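Local coordinates for protein Alpha/beta fold hydrolase (Pseudomonas aeruginosa, PDB 6I8W) that is a membrane-bound phospholipase A of the alpha/beta hydrolase fold that degrades membrane phospholipids and acts as a bacterial virulence factor, at residues Pro204-Ala208 with Pro209-Tyr213. Sequence-based numbering, arbitrary orientation.
With BOG (octyl beta-D-glucopyranoside), chain D.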
loop_
_atom_site.group_PDB
_atom_site.type_symbol
_atom_site.label_atom_id
_atom_site.label_comp_id
_atom_site.label_asym_id
_atom_site.label_seq_id
_atom_site.Cartn_x
_atom_site.Cartn_y
_atom_site.Cartn_z
ATOM N N PRO A 204 -15.990 0.807 1.687
ATOM C CA PRO A 204 -16.346 2.192 2.019
ATOM C C PRO A 204 -17.044 2.887 0.840
ATOM O O PRO A 204 -16.727 2.591 -0.313
ATOM C CB PRO A 204 -14.986 2.844 2.324
ATOM C CG PRO A 204 -14.082 1.706 2.688
ATOM C CD PRO A 204 -14.549 0.539 1.848
ATOM N N PRO A 205 -17.995 3.792 1.131
ATOM C CA PRO A 205 -18.729 4.563 0.120
ATOM C C PRO A 205 -17.764 5.314 -0.796
ATOM O O PRO A 205 -16.819 5.947 -0.312
ATOM C CB PRO A 205 -19.558 5.549 0.959
ATOM C CG PRO A 205 -19.682 4.915 2.277
ATOM C CD PRO A 205 -18.409 4.144 2.498
ATOM N N LEU A 206 -18.015 5.231 -2.093
ATOM C CA LEU A 206 -17.197 5.843 -3.131
ATOM C C LEU A 206 -18.132 6.511 -4.131
ATOM O O LEU A 206 -18.961 5.836 -4.728
ATOM C CB LEU A 206 -16.327 4.791 -3.832
ATOM C CG LEU A 206 -15.239 5.247 -4.812
ATOM C CD1 LEU A 206 -14.203 6.099 -4.111
ATOM C CD2 LEU A 206 -14.573 4.039 -5.454
ATOM N N PRO A 207 -18.037 7.838 -4.283
ATOM C CA PRO A 207 -18.874 8.548 -5.260
ATOM C C PRO A 207 -18.656 8.009 -6.680
ATOM O O PRO A 207 -17.510 7.803 -7.049
ATOM C CB PRO A 207 -18.392 9.999 -5.155
ATOM C CG PRO A 207 -17.731 10.096 -3.825
ATOM C CD PRO A 207 -17.138 8.746 -3.553
ATOM N N ALA A 208 -19.733 7.787 -7.431
ATOM C CA ALA A 208 -19.667 7.200 -8.776
ATOM C C ALA A 208 -18.684 7.898 -9.731
ATOM O O ALA A 208 -17.922 7.216 -10.418
ATOM C CB ALA A 208 -21.076 7.161 -9.405
ATOM N N PRO A 209 -18.698 9.249 -9.790
ATOM C CA PRO A 209 -17.714 9.871 -10.683
ATOM C C PRO A 209 -16.268 9.593 -10.259
ATOM O O PRO A 209 -15.421 9.370 -11.115
ATOM C CB PRO A 209 -18.049 11.364 -10.586
ATOM C CG PRO A 209 -19.508 11.401 -10.193
ATOM C CD PRO A 209 -19.654 10.241 -9.257
ATOM N N LEU A 210 -15.989 9.595 -8.959
ATOM C CA LEU A 210 -14.641 9.305 -8.493
ATOM C C LEU A 210 -14.257 7.861 -8.810
ATOM O O LEU A 210 -13.135 7.586 -9.232
ATOM C CB LEU A 210 -14.510 9.558 -6.986
ATOM C CG LEU A 210 -13.126 9.216 -6.413
ATOM C CD1 LEU A 210 -12.031 9.994 -7.117
ATOM C CD2 LEU A 210 -13.093 9.489 -4.921
ATOM N N LYS A 211 -15.198 6.945 -8.616
ATOM C CA LYS A 211 -14.956 5.535 -8.894
ATOM C C LYS A 211 -14.576 5.287 -10.354
ATOM O O LYS A 211 -13.636 4.562 -10.630
ATOM C CB LYS A 211 -16.193 4.710 -8.548
ATOM C CG LYS A 211 -16.067 3.242 -8.920
ATOM C CD LYS A 211 -17.409 2.551 -8.767
ATOM C CE LYS A 211 -17.539 1.387 -9.734
ATOM N NZ LYS A 211 -18.884 0.737 -9.651
ATOM N N ARG A 212 -15.307 5.897 -11.280
ATOM C CA ARG A 212 -15.020 5.720 -12.699
ATOM C C ARG A 212 -13.615 6.198 -13.075
ATOM O O ARG A 212 -12.924 5.563 -13.874
ATOM C CB ARG A 212 -16.070 6.443 -13.550
ATOM C CG ARG A 212 -17.356 5.648 -13.702
ATOM C CD ARG A 212 -18.330 6.290 -14.684
ATOM N NE ARG A 212 -19.372 7.057 -14.006
ATOM C CZ ARG A 212 -19.416 8.385 -13.962
ATOM N NH1 ARG A 212 -18.476 9.103 -14.568
ATOM N NH2 ARG A 212 -20.405 8.994 -13.320
ATOM N N TYR A 213 -13.192 7.326 -12.517
ATOM C CA TYR A 213 -11.858 7.842 -12.816
ATOM C C TYR A 213 -10.794 6.929 -12.229
ATOM O O TYR A 213 -9.784 6.663 -12.874
ATOM C CB TYR A 213 -11.703 9.274 -12.321
ATOM C CG TYR A 213 -10.385 9.931 -12.669
ATOM C CD1 TYR A 213 -9.982 10.068 -14.001
ATOM C CD2 TYR A 213 -9.609 10.526 -11.692
ATOM C CE1 TYR A 213 -8.801 10.714 -14.330
ATOM C CE2 TYR A 213 -8.434 11.176 -12.010
ATOM C CZ TYR A 213 -8.032 11.263 -13.325
ATOM O OH TYR A 213 -6.865 11.918 -13.616
HETATM C C1 BOG D . -15.617 10.071 -0.167
HETATM O O1 BOG D . -14.653 9.020 -0.242
HETATM C C2 BOG D . -16.841 9.513 0.572
HETATM O O2 BOG D . -17.638 8.794 -0.367
HETATM C C3 BOG D . -17.706 10.564 1.265
HETATM O O3 BOG D . -18.711 9.959 2.094
HETATM C C4 BOG D . -16.791 11.438 2.100
HETATM O O4 BOG D . -17.549 12.371 2.892
HETATM C C5 BOG D . -15.873 12.138 1.099
HETATM O O5 BOG D . -14.994 11.189 0.476
HETATM C C6 BOG D . -15.078 13.287 1.719
HETATM O O6 BOG D . -13.737 12.894 2.022
HETATM C "C1'" BOG D . -13.485 9.369 -0.978
HETATM C "C2'" BOG D . -12.404 8.335 -0.694
HETATM C "C3'" BOG D . -13.051 6.985 -0.432
HETATM C "C4'" BOG D . -12.034 5.859 -0.403
HETATM C "C5'" BOG D . -12.650 4.627 -1.050
HETATM C "C6'" BOG D . -11.823 3.383 -0.768
HETATM C "C7'" BOG D . -12.100 2.314 -1.816
HETATM C "C8'" BOG D . -13.580 2.019 -1.893
#
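Lys211 N donates to Pro207 O over 2.9 Å with an N-H...O angle of 161°, and Arg212 N reaches Ala208 O at 3.1 Å, so these two i to i+4 bonds form the first turn of helix 208-234, with Pro207 in the N-cap position. Pro209, lacking an amide hydrogen, sits in this first turn, where its nitrogen owes no helical bond. The Leu206 side chain reaches from the extended loop toward the first turn and spreads its two methyls: CD1 meets Leu210 CD2 at 3.7 Å, while CD2 lies against Lys211 CB at 3.6 Å. It crosses both side chains at about a right angle, and with CG opposite the backbone N (chi1 -171°) the branch is directed at the helix, where both methyls find partners. From Lys211 CG onward the chain is extended and leaves the contact, carrying NZ to a hydrogen bond with Gln193 OE1. Arg212 bends at chi3 (-99°), and Ala208 O and Pro209 CA lie above one face of its guanidinium, nearer the periphery than the centre. The octyl glucoside continues the apolar patch: its C5' is 3.7 Å from Leu206 CD1, and its C1' lies 4.0 Å from Leu210 CD2. Its sugar O2 donates to Pro205 O at 3.0 Å, and the same detergent is also hydrogen-bonded to Glu34 of helix 3-38, whose Leu26 touches Pro209 and Leu210. Bound myristic acid also lies near the Leu210 side chain. Loop and helix start together offer methyls to the alkyl chain and a carbonyl to the sugar, a pairing that would suit an amphiphile and is consistent with an enzyme acting on membrane lipids.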